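Local structure of putative peptidase (Chlamydophila abortus, 3CE2) at residues T220-R225 / D310-D315; G404-H409 / I431-N436; Y496-Y501 / I521-I526. The protein is a putative zinc metallopeptidase of the M3B family, which probably acts as an oligopeptidase that cleaves small bioactive peptides. All coordinates share one frame; numbering follows the deposited sequence.

Contact 1 of 3, residues T220-R225 / D310-D315; sequences TDRELR and DFHFYD. With ZN (zinc ion), chain E.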
loop_
_atom_site.group_PDB
_atom_site.type_symbol
_atom_site.label_atom_id
_atom_site.label_comp_id
_atom_site.label_asym_id
_atom_site.label_seq_id
_atom_site.Cartn_x
_atom_site.Cartn_y
_atom_site.Cartn_z
ATOM N N THR A 220 -1.556 -28.404 2.679
ATOM C CA THR A 220 -1.564 -29.225 3.846
ATOM C C THR A 220 -0.650 -30.422 3.604
ATOM O O THR A 220 -0.231 -31.105 4.530
ATOM C CB THR A 220 -3.008 -29.641 4.086
ATOM O OG1 THR A 220 -3.354 -29.340 5.433
ATOM C CG2 THR A 220 -3.290 -31.120 3.681
ATOM N N ASP A 221 -0.307 -30.632 2.337
ATOM C CA ASP A 221 0.546 -31.732 1.924
ATOM C C ASP A 221 1.980 -31.219 1.784
ATOM O O ASP A 221 2.315 -30.480 0.858
ATOM C CB ASP A 221 0.003 -32.291 0.605
ATOM C CG ASP A 221 0.794 -33.481 0.075
ATOM O OD1 ASP A 221 2.040 -33.526 0.236
ATOM O OD2 ASP A 221 0.152 -34.363 -0.537
ATOM N N ARG A 222 2.833 -31.590 2.721
ATOM C CA ARG A 222 4.196 -31.087 2.696
ATOM C C ARG A 222 4.923 -31.338 1.376
ATOM O O ARG A 222 5.786 -30.554 0.983
ATOM C CB ARG A 222 5.020 -31.645 3.848
ATOM C CG ARG A 222 6.198 -30.751 4.180
ATOM C CD ARG A 222 7.165 -31.393 5.133
ATOM N NE ARG A 222 8.272 -30.491 5.435
ATOM C CZ ARG A 222 9.353 -30.843 6.118
ATOM N NH1 ARG A 222 9.467 -32.083 6.568
ATOM N NH2 ARG A 222 10.316 -29.965 6.340
ATOM N N GLU A 223 4.584 -32.423 0.693
ATOM C CA GLU A 223 5.319 -32.815 -0.511
ATOM C C GLU A 223 5.020 -31.853 -1.667
ATOM O O GLU A 223 5.898 -31.548 -2.490
ATOM C CB GLU A 223 4.960 -34.249 -0.915
ATOM C CG GLU A 223 5.798 -34.818 -2.056
ATOM C CD GLU A 223 7.249 -35.127 -1.652
ATOM O OE1 GLU A 223 7.580 -35.123 -0.436
ATOM O OE2 GLU A 223 8.064 -35.378 -2.568
ATOM N N LEU A 224 3.765 -31.405 -1.713
ATOM C CA LEU A 224 3.312 -30.387 -2.625
ATOM C C LEU A 224 4.035 -29.080 -2.319
ATOM O O LEU A 224 4.554 -28.435 -3.234
ATOM C CB LEU A 224 1.801 -30.206 -2.482
ATOM C CG LEU A 224 1.024 -29.526 -3.616
ATOM C CD1 LEU A 224 1.297 -30.242 -4.910
ATOM C CD2 LEU A 224 -0.484 -29.489 -3.326
ATOM N N ARG A 225 4.088 -28.696 -1.039
ATOM C CA ARG A 225 4.760 -27.454 -0.670
ATOM C C ARG A 225 6.204 -27.533 -1.123
ATOM O O ARG A 225 6.746 -26.598 -1.705
ATOM C CB ARG A 225 4.707 -27.218 0.836
ATOM C CG ARG A 225 3.315 -27.017 1.399
ATOM C CD ARG A 225 3.336 -26.220 2.706
ATOM N NE ARG A 225 4.179 -26.851 3.729
ATOM C CZ ARG A 225 3.771 -27.786 4.587
ATOM N NH1 ARG A 225 2.511 -28.214 4.559
ATOM N NH2 ARG A 225 4.633 -28.297 5.467
ATOM N N ASP A 310 12.733 -30.764 10.694
ATOM C CA ASP A 310 13.393 -29.492 10.405
ATOM C C ASP A 310 12.428 -28.513 9.737
ATOM O O ASP A 310 11.259 -28.841 9.549
ATOM C CB ASP A 310 14.698 -29.682 9.645
ATOM C CG ASP A 310 14.505 -30.358 8.332
ATOM O OD1 ASP A 310 13.355 -30.731 8.015
ATOM O OD2 ASP A 310 15.518 -30.512 7.607
ATOM N N PHE A 311 12.866 -27.300 9.433
ATOM C CA PHE A 311 11.880 -26.309 9.014
ATOM C C PHE A 311 12.410 -25.561 7.833
ATOM O O PHE A 311 13.397 -24.829 7.937
ATOM C CB PHE A 311 11.584 -25.336 10.144
ATOM C CG PHE A 311 10.305 -24.589 9.996
ATOM C CD1 PHE A 311 9.093 -25.238 10.130
ATOM C CD2 PHE A 311 10.309 -23.229 9.752
ATOM C CE1 PHE A 311 7.888 -24.544 10.011
ATOM C CE2 PHE A 311 9.109 -22.526 9.640
ATOM C CZ PHE A 311 7.889 -23.199 9.762
ATOM N N HIS A 312 11.753 -25.767 6.699
ATOM C CA HIS A 312 12.223 -25.243 5.444
ATOM C C HIS A 312 11.403 -24.015 5.105
ATOM O O HIS A 312 10.291 -23.816 5.632
ATOM C CB HIS A 312 12.060 -26.305 4.365
ATOM C CG HIS A 312 13.120 -27.367 4.387
ATOM N ND1 HIS A 312 14.206 -27.354 3.535
ATOM C CD2 HIS A 312 13.256 -28.480 5.146
ATOM C CE1 HIS A 312 14.966 -28.407 3.772
ATOM N NE2 HIS A 312 14.418 -29.103 4.749
ATOM N N PHE A 313 11.940 -23.184 4.218
ATOM C CA PHE A 313 11.185 -22.032 3.763
ATOM C C PHE A 313 9.817 -22.424 3.258
ATOM O O PHE A 313 8.897 -21.621 3.318
ATOM C CB PHE A 313 11.915 -21.295 2.669
ATOM C CG PHE A 313 12.926 -20.346 3.166
ATOM C CD1 PHE A 313 12.546 -19.288 4.004
ATOM C CD2 PHE A 313 14.252 -20.472 2.774
ATOM C CE1 PHE A 313 13.474 -18.365 4.463
ATOM C CE2 PHE A 313 15.215 -19.553 3.224
ATOM C CZ PHE A 313 14.825 -18.492 4.073
ATOM N N TYR A 314 9.672 -23.652 2.760
ATOM C CA TYR A 314 8.369 -24.070 2.261
ATOM C C TYR A 314 7.470 -24.563 3.373
ATOM O O TYR A 314 6.416 -25.136 3.118
ATOM C CB TYR A 314 8.492 -25.102 1.142
ATOM C CG TYR A 314 9.378 -26.288 1.438
ATOM C CD1 TYR A 314 8.896 -27.393 2.130
ATOM C CD2 TYR A 314 10.682 -26.319 0.996
ATOM C CE1 TYR A 314 9.704 -28.493 2.384
ATOM C CE2 TYR A 314 11.498 -27.405 1.245
ATOM C CZ TYR A 314 10.992 -28.487 1.946
ATOM O OH TYR A 314 11.793 -29.560 2.190
ATOM N N ASP A 315 7.868 -24.327 4.614
ATOM C CA ASP A 315 7.040 -24.762 5.725
ATOM C C ASP A 315 6.368 -23.564 6.349
ATOM O O ASP A 315 5.331 -23.686 7.013
ATOM C CB ASP A 315 7.889 -25.509 6.739
ATOM C CG ASP A 315 8.290 -26.877 6.236
ATOM O OD1 ASP A 315 7.376 -27.629 5.795
ATOM O OD2 ASP A 315 9.506 -27.186 6.248
HETATM ZN ZN ZN E . 14.928 -30.919 5.810
HETATM O O HOH W 1 13.893 -32.507 5.700
#
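Arg222 and Arg225 of helix 222-237 both close on the carboxylate of Asp315, in the loop that follows helix 292-306. Arg222 grips it side-on. Arg222 NE bonds to Asp315 OD1 at 3.0 Å and Arg222 NH2 to Asp315 OD2 at 2.9 Å, and both oxygens lie somewhat off the guanidinium plane. The chain of Arg222 is extended from CG to NE, which carries the charge out to the loop. Arg225 NH2 meets Asp315 OD1 at 2.8 Å, in the guanidinium plane. Asp315 OD1 thus accepts from both arginines.

Backbone groups add to the grip. Asp315 OD2 also takes His312 N at 2.7 Å through its anti lone pair. A bend at chi3 (-57°) lets Arg225 NE donate to Tyr314 O at 2.9 Å. Together with Asp310, these charged residues form a salt-bridge network within the helical M3 fold. Arg222 NH2 forms a longer salt bridge with Asp310 OD1, at 3.6 Å.

Asp310 OD2, His312 NE2 and a water bind a zinc ion, and that water also donates to Asp310 OD1. His312 ND1 is hydrogen-bonded to Asp516, a second-shell contact. Tyr314 OH sits over the centre of the His312 ring, 3.3 Å above its plane.

Contact 2 of 3, residues G404-H409 / I431-N436; sequences GGHSMH and IASTLN. With ZN (zinc ion), chain D.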
loop_
_atom_site.group_PDB
_atom_site.type_symbol
_atom_site.label_atom_id
_atom_site.label_comp_id
_atom_site.label_asym_id
_atom_site.label_seq_id
_atom_site.Cartn_x
_atom_site.Cartn_y
_atom_site.Cartn_z
ATOM N N GLY A 404 -13.262 -0.732 5.832
ATOM C CA GLY A 404 -13.804 0.196 6.839
ATOM C C GLY A 404 -12.713 1.096 7.415
ATOM O O GLY A 404 -12.924 2.280 7.692
ATOM N N GLY A 405 -11.529 0.531 7.582
ATOM C CA GLY A 405 -10.395 1.316 7.987
ATOM C C GLY A 405 -10.036 2.435 7.023
ATOM O O GLY A 405 -9.927 3.590 7.456
ATOM N N HIS A 406 -9.826 2.113 5.735
ATOM C CA HIS A 406 -9.492 3.150 4.737
ATOM C C HIS A 406 -10.590 4.178 4.732
ATOM O O HIS A 406 -10.345 5.372 4.651
ATOM C CB HIS A 406 -9.420 2.607 3.297
ATOM C CG HIS A 406 -8.243 1.740 3.015
ATOM N ND1 HIS A 406 -6.966 2.054 3.424
ATOM C CD2 HIS A 406 -8.143 0.582 2.317
ATOM C CE1 HIS A 406 -6.132 1.112 3.020
ATOM N NE2 HIS A 406 -6.822 0.205 2.349
ATOM N N SER A 407 -11.816 3.686 4.783
ATOM C CA SER A 407 -12.977 4.521 4.678
ATOM C C SER A 407 -13.089 5.540 5.805
ATOM O O SER A 407 -13.233 6.720 5.536
ATOM C CB SER A 407 -14.233 3.653 4.575
ATOM O OG SER A 407 -14.326 3.191 3.238
ATOM N N MET A 408 -13.014 5.084 7.052
ATOM C CA MET A 408 -13.012 5.991 8.187
ATOM C C MET A 408 -11.843 6.984 8.136
ATOM O O MET A 408 -12.036 8.205 8.362
ATOM C CB MET A 408 -13.053 5.211 9.498
ATOM C CG MET A 408 -14.386 4.473 9.690
ATOM S SD MET A 408 -15.827 5.597 9.791
ATOM C CE MET A 408 -15.750 6.067 11.508
ATOM N N HIS A 409 -10.654 6.495 7.780
ATOM C CA HIS A 409 -9.490 7.376 7.614
ATOM C C HIS A 409 -9.906 8.520 6.688
ATOM O O HIS A 409 -9.774 9.713 7.042
ATOM C CB HIS A 409 -8.337 6.604 6.979
ATOM C CG HIS A 409 -6.991 7.247 7.121
ATOM N ND1 HIS A 409 -6.814 8.555 7.530
ATOM C CD2 HIS A 409 -5.749 6.760 6.877
ATOM C CE1 HIS A 409 -5.523 8.838 7.553
ATOM N NE2 HIS A 409 -4.857 7.769 7.147
ATOM N N ILE A 431 -2.056 1.981 7.335
ATOM C CA ILE A 431 -2.149 1.935 8.784
ATOM C C ILE A 431 -3.566 1.650 9.293
ATOM O O ILE A 431 -3.785 0.729 10.104
ATOM C CB ILE A 431 -1.617 3.249 9.388
ATOM C CG1 ILE A 431 -0.143 3.423 9.051
ATOM C CG2 ILE A 431 -1.798 3.298 10.888
ATOM C CD1 ILE A 431 0.475 4.624 9.749
ATOM N N ALA A 432 -4.536 2.431 8.827
ATOM C CA ALA A 432 -5.890 2.342 9.374
ATOM C C ALA A 432 -6.516 1.005 9.071
ATOM O O ALA A 432 -7.220 0.443 9.918
ATOM C CB ALA A 432 -6.761 3.445 8.841
ATOM N N SER A 433 -6.271 0.502 7.863
ATOM C CA SER A 433 -6.824 -0.783 7.451
ATOM C C SER A 433 -6.202 -1.938 8.238
ATOM O O SER A 433 -6.904 -2.852 8.694
ATOM C CB SER A 433 -6.585 -0.990 5.965
ATOM O OG SER A 433 -5.235 -0.686 5.656
ATOM N N THR A 434 -4.880 -1.877 8.402
ATOM C CA THR A 434 -4.140 -2.932 9.067
ATOM C C THR A 434 -4.516 -2.975 10.535
ATOM O O THR A 434 -4.788 -4.050 11.084
ATOM C CB THR A 434 -2.622 -2.737 8.892
ATOM O OG1 THR A 434 -2.271 -2.956 7.518
ATOM C CG2 THR A 434 -1.854 -3.713 9.744
ATOM N N LEU A 435 -4.563 -1.805 11.165
ATOM C CA LEU A 435 -5.007 -1.722 12.557
ATOM C C LEU A 435 -6.387 -2.349 12.739
ATOM O O LEU A 435 -6.588 -3.134 13.659
ATOM C CB LEU A 435 -4.993 -0.281 13.070
ATOM C CG LEU A 435 -5.392 -0.053 14.540
ATOM C CD1 LEU A 435 -4.643 1.128 15.154
ATOM C CD2 LEU A 435 -6.884 0.113 14.731
ATOM N N ASN A 436 -7.335 -2.030 11.871
ATOM C CA ASN A 436 -8.637 -2.709 11.930
ATOM C C ASN A 436 -8.557 -4.237 11.789
ATOM O O ASN A 436 -9.208 -4.953 12.534
ATOM C CB ASN A 436 -9.637 -2.120 10.922
ATOM C CG ASN A 436 -10.245 -0.824 11.401
ATOM O OD1 ASN A 436 -9.875 -0.305 12.448
ATOM N ND2 ASN A 436 -11.172 -0.280 10.630
HETATM ZN ZN ZN D . -5.884 -1.661 1.749
#
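His406 presents one face of its ring to Ser433 at the zinc site of the peptidase. His406 is the second histidine of an HExxH motif on helix 394-416, and Glu430, just before Ser433's helix, is the third protein ligand. This is the gluzincin-type pattern of the M3 family. Ser433 CB stands 3.9 Å from the centroid of the His406 ring, 19° off its normal, in a CH-pi contact. The imidazole NE2 of His406 binds the zinc ion at 2.2 Å, alongside His402 and Glu430. Ser433 OG does not bond to the imidazole; it is hydrogen-bonded to Glu430 O.

The two helix segments run at 135° to each other, with axes 7.2 Å apart. They come this close at Gly405, which has no side chain and whose CA is 4.2 Å from Ser433 CA.

The Ala432 methyl lies against Gly405 O and the His409 ring. With CG anti to its backbone N (chi1 -163°), His409 brings its CB and CD2 to 4.0 Å from Ala432 CB. Tyr424 stacks on the His409 ring. Asn436 ND2 is hydrogen-bonded to Ala401 O and Tyr348 OH, and it lies 3.2 Å from Gly405 N, a pair of donors without a bond.

Contact 3 of 3, residues Y496-Y501 / I521-I526; sequences YLSSTY and IEWARI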
loop_
_atom_site.group_PDB
_atom_site.type_symbol
_atom_site.label_atom_id
_atom_site.label_comp_id
_atom_site.label_asym_id
_atom_site.label_seq_id
_atom_site.Cartn_x
_atom_site.Cartn_y
_atom_site.Cartn_z
ATOM N N TYR A 496 27.255 -12.279 -6.949
ATOM C CA TYR A 496 27.181 -11.291 -5.914
ATOM C C TYR A 496 25.770 -11.222 -5.318
ATOM O O TYR A 496 25.592 -11.359 -4.102
ATOM C CB TYR A 496 27.599 -9.938 -6.468
ATOM C CG TYR A 496 27.636 -8.882 -5.409
ATOM C CD1 TYR A 496 28.733 -8.759 -4.560
ATOM C CD2 TYR A 496 26.562 -8.022 -5.228
ATOM C CE1 TYR A 496 28.764 -7.805 -3.574
ATOM C CE2 TYR A 496 26.580 -7.063 -4.251
ATOM C CZ TYR A 496 27.682 -6.958 -3.428
ATOM O OH TYR A 496 27.693 -5.992 -2.457
ATOM N N LEU A 497 24.770 -11.015 -6.169
ATOM C CA LEU A 497 23.378 -10.946 -5.718
ATOM C C LEU A 497 23.046 -12.142 -4.845
ATOM O O LEU A 497 22.462 -12.022 -3.767
ATOM C CB LEU A 497 22.429 -10.894 -6.918
ATOM C CG LEU A 497 22.566 -9.576 -7.683
ATOM C CD1 LEU A 497 21.863 -9.559 -9.059
ATOM C CD2 LEU A 497 22.035 -8.486 -6.805
ATOM N N SER A 498 23.448 -13.310 -5.299
ATOM C CA SER A 498 23.095 -14.505 -4.580
ATOM C C SER A 498 23.791 -14.662 -3.243
ATOM O O SER A 498 23.281 -15.372 -2.393
ATOM C CB SER A 498 23.301 -15.728 -5.456
ATOM O OG SER A 498 22.144 -15.902 -6.240
ATOM N N SER A 499 24.938 -14.012 -3.054
ATOM C CA SER A 499 25.657 -14.082 -1.770
ATOM C C SER A 499 25.053 -13.122 -0.794
ATOM O O SER A 499 24.780 -13.462 0.345
ATOM C CB SER A 499 27.120 -13.692 -1.928
ATOM O OG SER A 499 27.801 -14.708 -2.617
ATOM N N THR A 500 24.883 -11.897 -1.263
ATOM C CA THR A 500 24.224 -10.859 -0.526
ATOM C C THR A 500 22.904 -11.389 0.032
ATOM O O THR A 500 22.594 -11.215 1.220
ATOM C CB THR A 500 23.945 -9.698 -1.465
ATOM O OG1 THR A 500 25.183 -9.218 -1.980
ATOM C CG2 THR A 500 23.259 -8.577 -0.755
ATOM N N TYR A 501 22.121 -12.036 -0.816
ATOM C CA TYR A 501 20.809 -12.465 -0.380
ATOM C C TYR A 501 20.945 -13.637 0.592
ATOM O O TYR A 501 20.158 -13.783 1.542
ATOM C CB TYR A 501 19.927 -12.803 -1.582
ATOM C CG TYR A 501 18.473 -12.873 -1.271
ATOM C CD1 TYR A 501 17.668 -11.744 -1.352
ATOM C CD2 TYR A 501 17.891 -14.062 -0.898
ATOM C CE1 TYR A 501 16.314 -11.804 -1.048
ATOM C CE2 TYR A 501 16.543 -14.135 -0.586
ATOM C CZ TYR A 501 15.759 -13.002 -0.659
ATOM O OH TYR A 501 14.398 -13.091 -0.363
ATOM N N ILE A 521 18.037 -17.969 -4.453
ATOM C CA ILE A 521 17.734 -17.432 -5.779
ATOM C C ILE A 521 16.523 -16.508 -5.681
ATOM O O ILE A 521 16.173 -15.849 -6.649
ATOM C CB ILE A 521 17.488 -18.568 -6.826
ATOM C CG1 ILE A 521 17.697 -18.083 -8.260
ATOM C CG2 ILE A 521 16.083 -19.122 -6.713
ATOM C CD1 ILE A 521 18.922 -17.227 -8.455
ATOM N N GLU A 522 15.903 -16.441 -4.499
ATOM C CA GLU A 522 14.659 -15.678 -4.320
ATOM C C GLU A 522 14.721 -14.272 -4.883
ATOM O O GLU A 522 13.745 -13.787 -5.446
ATOM C CB GLU A 522 14.200 -15.648 -2.855
ATOM C CG GLU A 522 13.130 -16.699 -2.520
ATOM C CD GLU A 522 13.349 -17.373 -1.157
ATOM O OE1 GLU A 522 13.222 -16.667 -0.119
ATOM O OE2 GLU A 522 13.644 -18.605 -1.131
ATOM N N TRP A 523 15.863 -13.612 -4.753
ATOM C CA TRP A 523 15.963 -12.244 -5.231
ATOM C C TRP A 523 15.520 -12.131 -6.676
ATOM O O TRP A 523 15.009 -11.090 -7.091
ATOM C CB TRP A 523 17.377 -11.725 -5.095
ATOM C CG TRP A 523 18.353 -12.489 -5.886
ATOM C CD1 TRP A 523 19.140 -13.487 -5.441
ATOM C CD2 TRP A 523 18.684 -12.295 -7.267
ATOM N NE1 TRP A 523 19.938 -13.954 -6.456
ATOM C CE2 TRP A 523 19.679 -13.235 -7.590
ATOM C CE3 TRP A 523 18.231 -11.416 -8.263
ATOM C CZ2 TRP A 523 20.224 -13.346 -8.869
ATOM C CZ3 TRP A 523 18.786 -11.513 -9.528
ATOM C CH2 TRP A 523 19.783 -12.473 -9.819
ATOM N N ALA A 524 15.700 -13.206 -7.439
ATOM C CA ALA A 524 15.307 -13.215 -8.849
ATOM C C ALA A 524 13.785 -13.191 -9.122
ATOM O O ALA A 524 13.366 -12.705 -10.167
ATOM C CB ALA A 524 15.963 -14.356 -9.570
ATOM N N ARG A 525 12.968 -13.696 -8.195
ATOM C CA ARG A 525 11.534 -13.757 -8.406
ATOM C C ARG A 525 10.797 -12.514 -7.972
ATOM O O ARG A 525 9.595 -12.434 -8.160
ATOM C CB ARG A 525 10.900 -14.983 -7.743
ATOM C CG ARG A 525 11.834 -15.754 -6.826
ATOM C CD ARG A 525 11.504 -17.275 -6.676
ATOM N NE ARG A 525 10.084 -17.580 -6.422
ATOM C CZ ARG A 525 9.649 -18.606 -5.682
ATOM N NH1 ARG A 525 10.515 -19.424 -5.087
ATOM N NH2 ARG A 525 8.343 -18.812 -5.523
ATOM N N ILE A 526 11.503 -11.543 -7.405
ATOM C CA ILE A 526 10.850 -10.349 -6.889
ATOM C C ILE A 526 10.784 -9.214 -7.886
ATOM O O ILE A 526 11.805 -8.603 -8.162
ATOM C CB ILE A 526 11.615 -9.785 -5.734
ATOM C CG1 ILE A 526 11.760 -10.820 -4.633
ATOM C CG2 ILE A 526 10.919 -8.537 -5.216
ATOM C CD1 ILE A 526 12.800 -10.402 -3.643
#
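Trp523 has its CG between the backbone N and the carbonyl carbon (chi1 62°), which sends the indole across to helix 494-509. Tyr501 answers from the helix with CG on the far side from its own N (chi1 -163°), and its ring reaches along the backbone of Glu522 and Trp523.

Leu497 covers one face of the indole. Leu497 CB is 3.9 Å from the centroid of the Trp523 six-membered ring, a CH-pi contact over the face, and Leu497 CD1 lies 3.7 Å from Trp523 CH2. On the opposite face lie Ile521 O and Ala524 CB, from the indole's own loop. Ser498 takes the edge. Trp523 NE1 donates to Ser498 OG at 3.0 Å, nearly straight (170°) and close to the ring plane. This satisfies the indole N-H and helps to fix the rotation of the ring. Ser498 OG has a second partner in Glu494.

The Tyr501 ring and the five-membered ring of Trp523 meet obliquely, their planes 58° apart. Tyr501 CD1 touches Trp523 CB at 3.8 Å, and Trp523 N lies over the centre of the phenol ring. Near the hydroxyl end, Glu522 CB is 3.6 Å from Tyr501 OH. The carboxylate of Glu522 turns to Tyr229 of helix 222-237.

Ala244 and Leu247 of helix 240-260 pack against both Leu497 and Trp523, while Phe478 of helix 451-487 meets Tyr501 edge-to-face. Trp523, from the loop between helices 494-509 and 536-553, thus packs among helices 494-509 and 240-260, at a loop-to-helix junction of the mainly helical M3 peptidase fold.

Overall arrangement
Contact 2 holds the HExxH zinc site, where peptide cleavage would be expected. Contacts 1 and 3 lie well away from it. Their centres are about 33 and 34 Å from that of contact 2, and the nearest atoms are about 21 and 19 Å away. The zinc at contact 1 is therefore a separate site. Contacts 1 and 3 are neighbours, with centres about 21 Å apart and nearest atoms about 4 Å apart. Helix 222-237 joins them: it supplies the arginines of contact 1, and its Tyr229 touches Phe313 of contact 1 and bonds to Glu522 of contact 3. Along the chain the three follow in series.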